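Local atomic coordinates of thymidylate synthase thyX (PDB entry 3N3Y), a protein that probably catalyses the reductive methylation of dUMP to dTMP, with methylenetetrahydrofolate as methyl donor, NADPH as reductant and FAD as the bound cofactor. Residues L121-V124 against V129-M132; T28-F33 against F54-T59; L77-R82 against T180-N185. All coordinates share one frame; numbering follows the deposited sequence.

Contact 1 (L121-V124 against V129-M132)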
loop_
_atom_site.group_PDB
_atom_site.type_symbol
_atom_site.label_atom_id
_atom_site.label_comp_id
_atom_site.label_asym_id
_atom_site.label_seq_id
_atom_site.Cartn_x
_atom_site.Cartn_y
_atom_site.Cartn_z
ATOM N N LEU A 121 10.514 26.673 16.795
ATOM C CA LEU A 121 11.660 26.029 16.160
ATOM C C LEU A 121 12.173 24.858 16.961
ATOM O O LEU A 121 12.138 24.876 18.179
ATOM C CB LEU A 121 12.802 27.027 16.022
ATOM C CG LEU A 121 12.512 28.242 15.165
ATOM C CD1 LEU A 121 13.738 29.129 15.126
ATOM C CD2 LEU A 121 12.085 27.803 13.760
ATOM N N VAL A 122 12.676 23.847 16.270
ATOM C CA VAL A 122 13.410 22.773 16.920
ATOM C C VAL A 122 14.885 23.157 17.000
ATOM O O VAL A 122 15.530 23.401 15.983
ATOM C CB VAL A 122 13.274 21.442 16.142
ATOM C CG1 VAL A 122 14.156 20.343 16.768
ATOM C CG2 VAL A 122 11.815 21.008 16.090
ATOM N N PHE A 123 15.430 23.209 18.205
ATOM C CA PHE A 123 16.848 23.524 18.357
ATOM C C PHE A 123 17.642 22.242 18.348
ATOM O O PHE A 123 17.167 21.210 18.825
ATOM C CB PHE A 123 17.108 24.273 19.662
ATOM C CG PHE A 123 16.857 25.751 19.573
ATOM C CD1 PHE A 123 16.091 26.274 18.551
ATOM C CD2 PHE A 123 17.394 26.618 20.517
ATOM C CE1 PHE A 123 15.858 27.637 18.461
ATOM C CE2 PHE A 123 17.166 27.981 20.446
ATOM C CZ PHE A 123 16.396 28.493 19.418
ATOM N N VAL A 124 18.839 22.302 17.785
ATOM C CA VAL A 124 19.751 21.168 17.830
ATOM C C VAL A 124 20.952 21.511 18.705
ATOM O O VAL A 124 21.030 22.611 19.261
ATOM C CB VAL A 124 20.240 20.773 16.430
ATOM C CG1 VAL A 124 19.080 20.277 15.606
ATOM C CG2 VAL A 124 20.956 21.947 15.759
ATOM N N VAL A 129 23.859 27.054 14.545
ATOM C CA VAL A 129 22.749 26.597 13.711
ATOM C C VAL A 129 21.441 27.166 14.249
ATOM O O VAL A 129 20.643 27.693 13.501
ATOM C CB VAL A 129 22.671 25.060 13.638
ATOM C CG1 VAL A 129 21.493 24.633 12.786
ATOM C CG2 VAL A 129 23.963 24.495 13.080
ATOM N N ASN A 130 21.254 27.090 15.560
ATOM C CA ASN A 130 20.032 27.575 16.176
ATOM C C ASN A 130 19.832 29.075 15.950
ATOM O O ASN A 130 18.703 29.545 15.702
ATOM C CB ASN A 130 20.021 27.249 17.665
ATOM C CG ASN A 130 19.960 25.752 17.941
ATOM O OD1 ASN A 130 20.279 25.303 19.043
ATOM N ND2 ASN A 130 19.549 24.977 16.949
ATOM N N ALA A 131 20.931 29.822 16.022
ATOM C CA ALA A 131 20.887 31.257 15.753
ATOM C C ALA A 131 20.407 31.525 14.330
ATOM O O ALA A 131 19.547 32.388 14.107
ATOM C CB ALA A 131 22.271 31.935 16.017
ATOM N N MET A 132 20.955 30.790 13.365
ATOM C CA MET A 132 20.466 30.904 11.991
ATOM C C MET A 132 18.964 30.558 11.860
ATOM O O MET A 132 18.225 31.225 11.116
ATOM C CB MET A 132 21.305 30.064 11.031
ATOM C CG MET A 132 22.786 30.419 11.063
ATOM S SD MET A 132 23.125 32.207 11.057
ATOM C CE MET A 132 24.758 32.191 10.307
#
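F123 and N130 mark the closest approach of the two backbones, their CA atoms 5.6 Å apart, where the extended loop 121-124 runs past the first turns of helix 127-145. N130 carries most of the contact. Its CB is directed at the loop and sits over the middle of one face of the phenyl ring of F123, 3.9 Å from the centroid and only 7° off the ring normal, a CH-pi contact. The amide then continues outward over the rim of the same ring, stacked on it with the two planes 20° apart; N130 CG lies 3.5 Å from F123 CG. The first torsion of N130 sets CG opposite its own carbonyl carbon (chi1 -66°), which carries the amide away from the helix and across the loop. One face of the amide rests on the ring while its polar end is turned to the backbone of V124, N130 CG lying 3.6 Å from V124 O. Beside it is a small apolar patch: V124 CG2, the methyl wedged between its own backbone N and carbonyl carbon, meets V129 CG1 at 4.0 Å, the two valines passing at a slant. One turn of the helix thus presents V129 and N130 side by side to F123 and V124. At the start of this helix N126 OD1 accepts a bond from V129 N. The loop is fastened on its other side by backbone bonds between V122 and S161, while L121 reaches V134 and L137 farther along the helix and F123 also touches V134 and R118. Y156 of the second subunit packs on V122 and V124, and I149 of that subunit on V129, placing this connection from helix 111-117 into helix 127-145 at a subunit interface.

Contact 2 (T28-F33 against F54-T59). With FAD (flavin-adenine dinucleotide), chain K.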
loop_
_atom_site.group_PDB
_atom_site.type_symbol
_atom_site.label_atom_id
_atom_site.label_comp_id
_atom_site.label_asym_id
_atom_site.label_seq_id
_atom_site.Cartn_x
_atom_site.Cartn_y
_atom_site.Cartn_z
ATOM N N THR A 28 -7.057 -18.047 14.613
ATOM C CA THR A 28 -7.982 -18.260 13.515
ATOM C C THR A 28 -7.335 -19.054 12.381
ATOM O O THR A 28 -7.995 -19.860 11.733
ATOM C CB THR A 28 -8.529 -16.939 12.941
ATOM O OG1 THR A 28 -9.459 -16.350 13.862
ATOM C CG2 THR A 28 -9.252 -17.211 11.645
ATOM N N CYS A 29 -6.044 -18.830 12.152
ATOM C CA CYS A 29 -5.361 -19.437 11.013
ATOM C C CYS A 29 -5.301 -20.949 11.127
ATOM O O CYS A 29 -5.581 -21.653 10.166
ATOM C CB CYS A 29 -3.952 -18.867 10.838
ATOM S SG CYS A 29 -3.906 -17.091 10.451
ATOM N N TRP A 30 -4.929 -21.441 12.304
ATOM C CA TRP A 30 -4.820 -22.876 12.541
ATOM C C TRP A 30 -5.955 -23.382 13.411
ATOM O O TRP A 30 -5.950 -24.534 13.821
ATOM C CB TRP A 30 -3.489 -23.219 13.197
ATOM C CG TRP A 30 -2.325 -22.807 12.389
ATOM C CD1 TRP A 30 -1.758 -23.498 11.354
ATOM C CD2 TRP A 30 -1.569 -21.596 12.531
ATOM N NE1 TRP A 30 -0.692 -22.791 10.842
ATOM C CE2 TRP A 30 -0.554 -21.619 11.546
ATOM C CE3 TRP A 30 -1.649 -20.492 13.396
ATOM C CZ2 TRP A 30 0.377 -20.582 11.405
ATOM C CZ3 TRP A 30 -0.728 -19.463 13.248
ATOM C CH2 TRP A 30 0.273 -19.518 12.261
ATOM N N GLN A 31 -6.920 -22.510 13.695
ATOM C CA GLN A 31 -8.118 -22.892 14.448
ATOM C C GLN A 31 -7.784 -23.556 15.792
ATOM O O GLN A 31 -8.364 -24.581 16.147
ATOM C CB GLN A 31 -9.018 -23.817 13.602
ATOM C CG GLN A 31 -9.638 -23.151 12.364
ATOM C CD GLN A 31 -10.746 -22.161 12.709
ATOM O OE1 GLN A 31 -10.641 -20.957 12.439
ATOM N NE2 GLN A 31 -11.820 -22.667 13.308
ATOM N N SER A 32 -6.859 -22.956 16.531
ATOM C CA SER A 32 -6.321 -23.534 17.754
ATOM C C SER A 32 -6.876 -22.849 19.003
ATOM O O SER A 32 -6.179 -22.715 20.005
ATOM C CB SER A 32 -4.804 -23.384 17.747
ATOM O OG SER A 32 -4.463 -22.004 17.682
ATOM N N PHE A 33 -8.129 -22.407 18.940
ATOM C CA PHE A 33 -8.755 -21.732 20.073
ATOM C C PHE A 33 -8.757 -22.598 21.340
ATOM O O PHE A 33 -8.816 -22.082 22.449
ATOM C CB PHE A 33 -10.181 -21.311 19.714
ATOM C CG PHE A 33 -10.278 -20.593 18.403
ATOM C CD1 PHE A 33 -9.953 -19.247 18.312
ATOM C CD2 PHE A 33 -10.679 -21.266 17.258
ATOM C CE1 PHE A 33 -10.030 -18.579 17.101
ATOM C CE2 PHE A 33 -10.759 -20.613 16.046
ATOM C CZ PHE A 33 -10.433 -19.266 15.964
ATOM N N PHE A 54 8.717 -14.295 9.891
ATOM C CA PHE A 54 8.433 -13.364 8.811
ATOM C C PHE A 54 7.163 -13.699 8.034
ATOM O O PHE A 54 6.324 -12.818 7.811
ATOM C CB PHE A 54 9.593 -13.148 7.835
ATOM C CG PHE A 54 9.275 -12.096 6.804
ATOM C CD1 PHE A 54 9.254 -10.746 7.159
ATOM C CD2 PHE A 54 8.902 -12.454 5.505
ATOM C CE1 PHE A 54 8.914 -9.767 6.221
ATOM C CE2 PHE A 54 8.560 -11.480 4.560
ATOM C CZ PHE A 54 8.568 -10.138 4.920
ATOM N N ARG A 55 7.017 -14.960 7.633
ATOM C CA ARG A 55 5.871 -15.351 6.818
ATOM C C ARG A 55 4.548 -15.042 7.517
ATOM O O ARG A 55 3.512 -14.945 6.870
ATOM C CB ARG A 55 5.939 -16.836 6.431
ATOM C CG ARG A 55 5.549 -17.812 7.542
ATOM C CD ARG A 55 5.537 -19.248 7.019
ATOM N NE ARG A 55 6.793 -19.545 6.336
ATOM C CZ ARG A 55 7.883 -20.002 6.949
ATOM N NH1 ARG A 55 7.867 -20.224 8.259
ATOM N NH2 ARG A 55 8.989 -20.235 6.253
ATOM N N HIS A 56 4.590 -14.866 8.837
ATOM C CA HIS A 56 3.365 -14.660 9.600
ATOM C C HIS A 56 3.252 -13.292 10.270
ATOM O O HIS A 56 2.363 -13.082 11.102
ATOM C CB HIS A 56 3.180 -15.772 10.643
ATOM C CG HIS A 56 3.079 -17.152 10.058
ATOM N ND1 HIS A 56 2.210 -17.469 9.032
ATOM C CD2 HIS A 56 3.712 -18.307 10.385
ATOM C CE1 HIS A 56 2.323 -18.755 8.743
ATOM N NE2 HIS A 56 3.227 -19.286 9.549
ATOM N N SER A 57 4.135 -12.365 9.904
ATOM C CA SER A 57 4.134 -11.030 10.515
ATOM C C SER A 57 2.909 -10.179 10.165
ATOM O O SER A 57 2.620 -9.187 10.842
ATOM C CB SER A 57 5.425 -10.269 10.200
ATOM O OG SER A 57 5.721 -10.317 8.825
ATOM N N SER A 58 2.187 -10.573 9.126
ATOM C CA SER A 58 0.945 -9.900 8.761
ATOM C C SER A 58 -0.158 -10.028 9.822
ATOM O O SER A 58 -1.130 -9.281 9.803
ATOM C CB SER A 58 0.443 -10.426 7.420
ATOM O OG SER A 58 0.277 -11.822 7.488
ATOM N N THR A 59 -0.016 -10.968 10.750
ATOM C CA THR A 59 -0.941 -11.038 11.887
ATOM C C THR A 59 -0.841 -9.808 12.799
ATOM O O THR A 59 -1.813 -9.450 13.475
ATOM C CB THR A 59 -0.701 -12.295 12.756
ATOM O OG1 THR A 59 0.665 -12.318 13.203
ATOM C CG2 THR A 59 -1.011 -13.556 11.962
HETATM P PA FAD K . 2.702 -8.120 0.524
HETATM O O1A FAD K . 2.979 -8.112 -0.964
HETATM O O2A FAD K . 1.231 -8.073 0.872
HETATM O O5B FAD K . 3.434 -6.875 1.203
HETATM C C5B FAD K . 4.776 -6.589 0.877
HETATM C C4B FAD K . 5.385 -5.900 2.085
HETATM O O4B FAD K . 4.689 -4.687 2.309
HETATM C C3B FAD K . 5.191 -6.741 3.348
HETATM O O3B FAD K . 6.285 -7.596 3.581
HETATM C C2B FAD K . 5.013 -5.701 4.432
HETATM O O2B FAD K . 6.274 -5.237 4.841
HETATM C C1B FAD K . 4.405 -4.536 3.684
HETATM N N9A FAD K . 2.953 -4.369 3.864
HETATM C C8A FAD K . 1.977 -4.513 2.908
HETATM N N7A FAD K . 0.787 -4.231 3.482
HETATM C C5A FAD K . 0.997 -3.918 4.787
HETATM C C6A FAD K . 0.146 -3.566 5.830
HETATM N N6A FAD K . -1.134 -3.291 5.593
HETATM N N1A FAD K . 0.678 -3.299 7.073
HETATM C C2A FAD K . 2.034 -3.392 7.288
HETATM N N3A FAD K . 2.868 -3.752 6.259
HETATM C C4A FAD K . 2.356 -3.998 5.035
HETATM N N1 FAD K . -2.174 -16.162 5.561
HETATM C C2 FAD K . -3.242 -16.517 6.363
HETATM O O2 FAD K . -4.176 -15.753 6.527
HETATM N N3 FAD K . -3.269 -17.742 6.993
HETATM C C4 FAD K . -2.235 -18.632 6.829
HETATM O O4 FAD K . -2.288 -19.709 7.408
HETATM C C4X FAD K . -1.149 -18.300 6.020
HETATM N N5 FAD K . -0.104 -19.194 5.855
HETATM C C5X FAD K . 0.954 -18.840 5.036
HETATM C C6 FAD K . 2.003 -19.732 4.857
HETATM C C7 FAD K . 3.076 -19.400 4.045
HETATM C C7M FAD K . 4.200 -20.380 3.861
HETATM C C8 FAD K . 3.105 -18.155 3.408
HETATM C C8M FAD K . 4.270 -17.793 2.533
HETATM C C9 FAD K . 2.061 -17.247 3.584
HETATM C C9A FAD K . 0.982 -17.586 4.401
HETATM N N10 FAD K . -0.064 -16.694 4.578
HETATM C C10 FAD K . -1.126 -17.053 5.384
HETATM C "C1'" FAD K . -0.089 -15.357 3.876
HETATM C "C2'" FAD K . 0.762 -14.275 4.528
HETATM O "O2'" FAD K . 0.303 -14.027 5.844
HETATM C "C3'" FAD K . 0.720 -12.980 3.707
HETATM O "O3'" FAD K . -0.580 -12.429 3.662
HETATM C "C4'" FAD K . 1.242 -13.153 2.282
HETATM O "O4'" FAD K . 2.388 -13.959 2.319
HETATM C "C5'" FAD K . 1.720 -11.823 1.740
HETATM O "O5'" FAD K . 2.912 -11.498 2.447
HETATM P P FAD K . 3.389 -9.966 2.622
HETATM O O1P FAD K . 4.781 -9.915 3.214
HETATM O O2P FAD K . 2.387 -9.239 3.474
HETATM O O3P FAD K . 3.476 -9.417 1.107
#
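H56 O is gripped twice by T59: its hydroxyl OG1 bonds at 2.8 Å from nearly straight ahead of the carbonyl, and its backbone N at 3.2 Å. F54 O is also held twice, by S57 N and by S57 OG, but here the hydroxyl comes in the carbonyl plane onto a lone pair (137°). These bonds tie down the 3-10 turns. The H56 imidazole, with CG opposite its carbonyl carbon (chi1 -60°), reaches W30. There the indole edge meets the imidazole face in a T-shaped pair, planes at 85° and centroids 5.1 Å apart, with W30 CZ2 3.6 Å from H56 NE2. R55 CG lies over the opposite face of the imidazole, which is therefore sandwiched, and its edge turns to the flavin, H56 CE1 being 3.8 Å from FAD N5. S58 OG hydrogen-bonds FAD O2' at 2.8 Å, and O2' donates a weak bond to R55 O. C29 SG stands 3.6 Å from FAD N3. Y95 of the third subunit meets the W30 ring, and N177 of the fourth packs on F54. Backed by W30, H56 joins C29, F54, R55 and S58 in lining part of the ThyX FAD pocket, a site assembled from three monomers.

Contact 3 (L77-R82 against T180-N185). With UMP (2'-deoxyuridine 5'-monophosphate), chain H.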
loop_
_atom_site.group_PDB
_atom_site.type_symbol
_atom_site.label_atom_id
_atom_site.label_comp_id
_atom_site.label_asym_id
_atom_site.label_seq_id
_atom_site.Cartn_x
_atom_site.Cartn_y
_atom_site.Cartn_z
ATOM N N LEU A 77 9.733 15.703 9.549
ATOM C CA LEU A 77 8.501 15.361 8.850
ATOM C C LEU A 77 8.808 14.829 7.441
ATOM O O LEU A 77 8.164 13.907 6.977
ATOM C CB LEU A 77 7.581 16.581 8.761
ATOM C CG LEU A 77 6.294 16.376 7.964
ATOM C CD1 LEU A 77 5.407 15.352 8.697
ATOM C CD2 LEU A 77 5.553 17.692 7.738
ATOM N N GLN A 78 9.791 15.424 6.767
ATOM C CA GLN A 78 10.196 14.965 5.431
ATOM C C GLN A 78 10.519 13.481 5.463
ATOM O O GLN A 78 10.147 12.741 4.555
ATOM C CB GLN A 78 11.443 15.720 4.926
ATOM C CG GLN A 78 11.255 17.176 4.520
ATOM C CD GLN A 78 10.819 17.324 3.064
ATOM O OE1 GLN A 78 10.349 16.367 2.432
ATOM N NE2 GLN A 78 10.978 18.519 2.528
ATOM N N GLU A 79 11.219 13.047 6.508
ATOM C CA GLU A 79 11.618 11.646 6.632
ATOM C C GLU A 79 10.483 10.739 7.121
ATOM O O GLU A 79 10.317 9.624 6.631
ATOM C CB GLU A 79 12.835 11.520 7.546
ATOM C CG GLU A 79 14.012 12.381 7.099
ATOM C CD GLU A 79 15.273 12.134 7.922
ATOM O OE1 GLU A 79 15.221 11.278 8.836
ATOM O OE2 GLU A 79 16.314 12.786 7.652
ATOM N N LEU A 80 9.700 11.204 8.087
ATOM C CA LEU A 80 8.578 10.407 8.578
ATOM C C LEU A 80 7.566 10.137 7.453
ATOM O O LEU A 80 7.092 9.018 7.297
ATOM C CB LEU A 80 7.904 11.102 9.760
ATOM C CG LEU A 80 6.755 10.376 10.452
ATOM C CD1 LEU A 80 7.242 9.057 11.029
ATOM C CD2 LEU A 80 6.170 11.266 11.549
ATOM N N SER A 81 7.261 11.170 6.664
ATOM C CA SER A 81 6.411 11.050 5.466
ATOM C C SER A 81 6.790 9.932 4.494
ATOM O O SER A 81 5.922 9.430 3.776
ATOM C CB SER A 81 6.393 12.373 4.699
ATOM O OG SER A 81 5.605 13.304 5.404
ATOM N N ARG A 82 8.069 9.546 4.467
ATOM C CA ARG A 82 8.538 8.487 3.553
ATOM C C ARG A 82 8.133 7.062 3.969
ATOM O O ARG A 82 8.235 6.113 3.172
ATOM C CB ARG A 82 10.056 8.574 3.325
ATOM C CG ARG A 82 10.506 9.875 2.643
ATOM C CD ARG A 82 9.996 9.941 1.206
ATOM N NE ARG A 82 10.523 8.826 0.419
ATOM C CZ ARG A 82 11.719 8.815 -0.155
ATOM N NH1 ARG A 82 12.499 9.873 -0.068
ATOM N NH2 ARG A 82 12.133 7.755 -0.833
ATOM N N THR A 180 12.771 0.062 13.787
ATOM C CA THR A 180 14.052 -0.496 13.374
ATOM C C THR A 180 14.886 0.477 12.528
ATOM O O THR A 180 16.056 0.715 12.821
ATOM C CB THR A 180 13.849 -1.804 12.599
ATOM O OG1 THR A 180 13.133 -2.719 13.427
ATOM C CG2 THR A 180 15.187 -2.428 12.197
ATOM N N LEU A 181 14.282 1.029 11.477
ATOM C CA LEU A 181 14.989 1.937 10.564
ATOM C C LEU A 181 15.431 3.248 11.242
ATOM O O LEU A 181 16.500 3.772 10.946
ATOM C CB LEU A 181 14.122 2.252 9.330
ATOM C CG LEU A 181 13.935 1.169 8.255
ATOM C CD1 LEU A 181 12.728 1.437 7.375
ATOM C CD2 LEU A 181 15.183 1.016 7.393
ATOM N N ARG A 182 14.611 3.769 12.149
ATOM C CA ARG A 182 14.818 5.118 12.660
ATOM C C ARG A 182 15.507 5.185 14.029
ATOM O O ARG A 182 15.899 6.261 14.454
ATOM C CB ARG A 182 13.501 5.905 12.677
ATOM C CG ARG A 182 12.828 5.996 11.307
ATOM C CD ARG A 182 13.734 6.691 10.297
ATOM N NE ARG A 182 13.059 6.893 9.021
ATOM C CZ ARG A 182 13.567 7.572 7.988
ATOM N NH1 ARG A 182 14.762 8.137 8.077
ATOM N NH2 ARG A 182 12.873 7.688 6.861
ATOM N N SER A 183 15.655 4.046 14.700
ATOM C CA SER A 183 16.401 3.975 15.949
ATOM C C SER A 183 17.853 3.594 15.660
ATOM O O SER A 183 18.688 3.532 16.565
ATOM C CB SER A 183 15.769 2.965 16.922
ATOM O OG SER A 183 15.977 1.626 16.489
ATOM N N SER A 184 18.140 3.325 14.393
ATOM C CA SER A 184 19.491 2.994 13.956
ATOM C C SER A 184 20.477 4.159 14.126
ATOM O O SER A 184 20.073 5.331 14.194
ATOM C CB SER A 184 19.451 2.603 12.491
ATOM O OG SER A 184 20.663 2.952 11.869
ATOM N N ASN A 185 21.773 3.852 14.169
ATOM C CA ASN A 185 22.779 4.915 14.279
ATOM C C ASN A 185 23.023 5.633 12.951
ATOM O O ASN A 185 23.706 6.634 12.918
ATOM C CB ASN A 185 24.104 4.374 14.818
ATOM C CG ASN A 185 24.712 3.337 13.901
ATOM O OD1 ASN A 185 24.229 2.207 13.822
ATOM N ND2 ASN A 185 25.752 3.722 13.171
HETATM N N1 UMP H . 15.394 10.460 3.739
HETATM C C2 UMP H . 14.897 9.824 4.858
HETATM N N3 UMP H . 15.728 9.561 5.923
HETATM C C4 UMP H . 17.056 9.937 5.873
HETATM C C5 UMP H . 17.553 10.579 4.739
HETATM C C6 UMP H . 16.707 10.845 3.672
HETATM O O2 UMP H . 13.710 9.499 4.891
HETATM O O4 UMP H . 17.786 9.703 6.832
HETATM C "C1'" UMP H . 14.463 10.739 2.638
HETATM C "C2'" UMP H . 13.558 11.898 3.071
HETATM C "C3'" UMP H . 13.589 12.866 1.906
HETATM C "C4'" UMP H . 14.872 12.505 1.176
HETATM O "O3'" UMP H . 12.481 12.657 1.056
HETATM O "O4'" UMP H . 15.193 11.164 1.511
HETATM C "C5'" UMP H . 16.015 13.436 1.574
HETATM O "O5'" UMP H . 16.011 13.606 2.979
HETATM P P UMP H . 17.156 14.468 3.741
HETATM O OP1 UMP H . 17.189 15.830 3.104
HETATM O OP2 UMP H . 18.505 13.785 3.654
HETATM O OP3 UMP H . 16.798 14.547 5.185
HETATM O O HOH W 1 17.095 9.554 9.369
#
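E79 and R182 close tightly on the uracil of dUMP but pair with each other only loosely. On the tight side the guanidinium of R182 lies near the plane of the base: NH2 donates to UMP O2 at 2.8 Å in a fairly straight bond (164°), and NH1 stands 2.8 Å from UMP N3. The E79 side chain, extended beyond CG (chi2 -174°), lies over one face of the uracil, its CD 3.3 Å from UMP N3, and E79 CB also backs one face of the guanidinium. Base and arginine thus share the same support from helix 74-80. R182 NE is bonded to H83 NE2, which limits rotation of the head group. The direct pairing is looser. E79 OE1 is 3.3 Å from R182 NH1 but well out of the guanidinium plane, a salt bridge of charges alone. A water bridges the two side chains and the base, donating to E79 OE1 and to UMP O4, both at 2.6 Å, and accepting weakly from R182 NH1. Beyond R182 the chain turns away from helix 74-80 toward the exposed N185. At the sugar, R82 NH1 donates to UMP O3' at 3.0 Å and also bonds FAD O2. R74, S92, S93 and R94 of the second subunit bind the same nucleotide in this dUMP site of ThyX, in which R182 is the predicted activator of N3.

From the N terminus, contact 2 comes first: it closes the loop from the end of helix 20-30 through helix 41-51 to the approach of strand 64-73. Contact 3 opens later, on helix 74-80, and its loop is completed only when helix 172-182 ends. Nested inside that long excursion, contact 1 closes a short turn of four residues at the start of helix 127-145. Contacts 1 and 2 lie on opposite sides of the chain's centre, about 48 Å apart between centres, with contact 3 nearer the middle. Contacts 1 and 3 both touch the second subunit and contacts 2 and 3 the fourth, while contact 2 also meets the third.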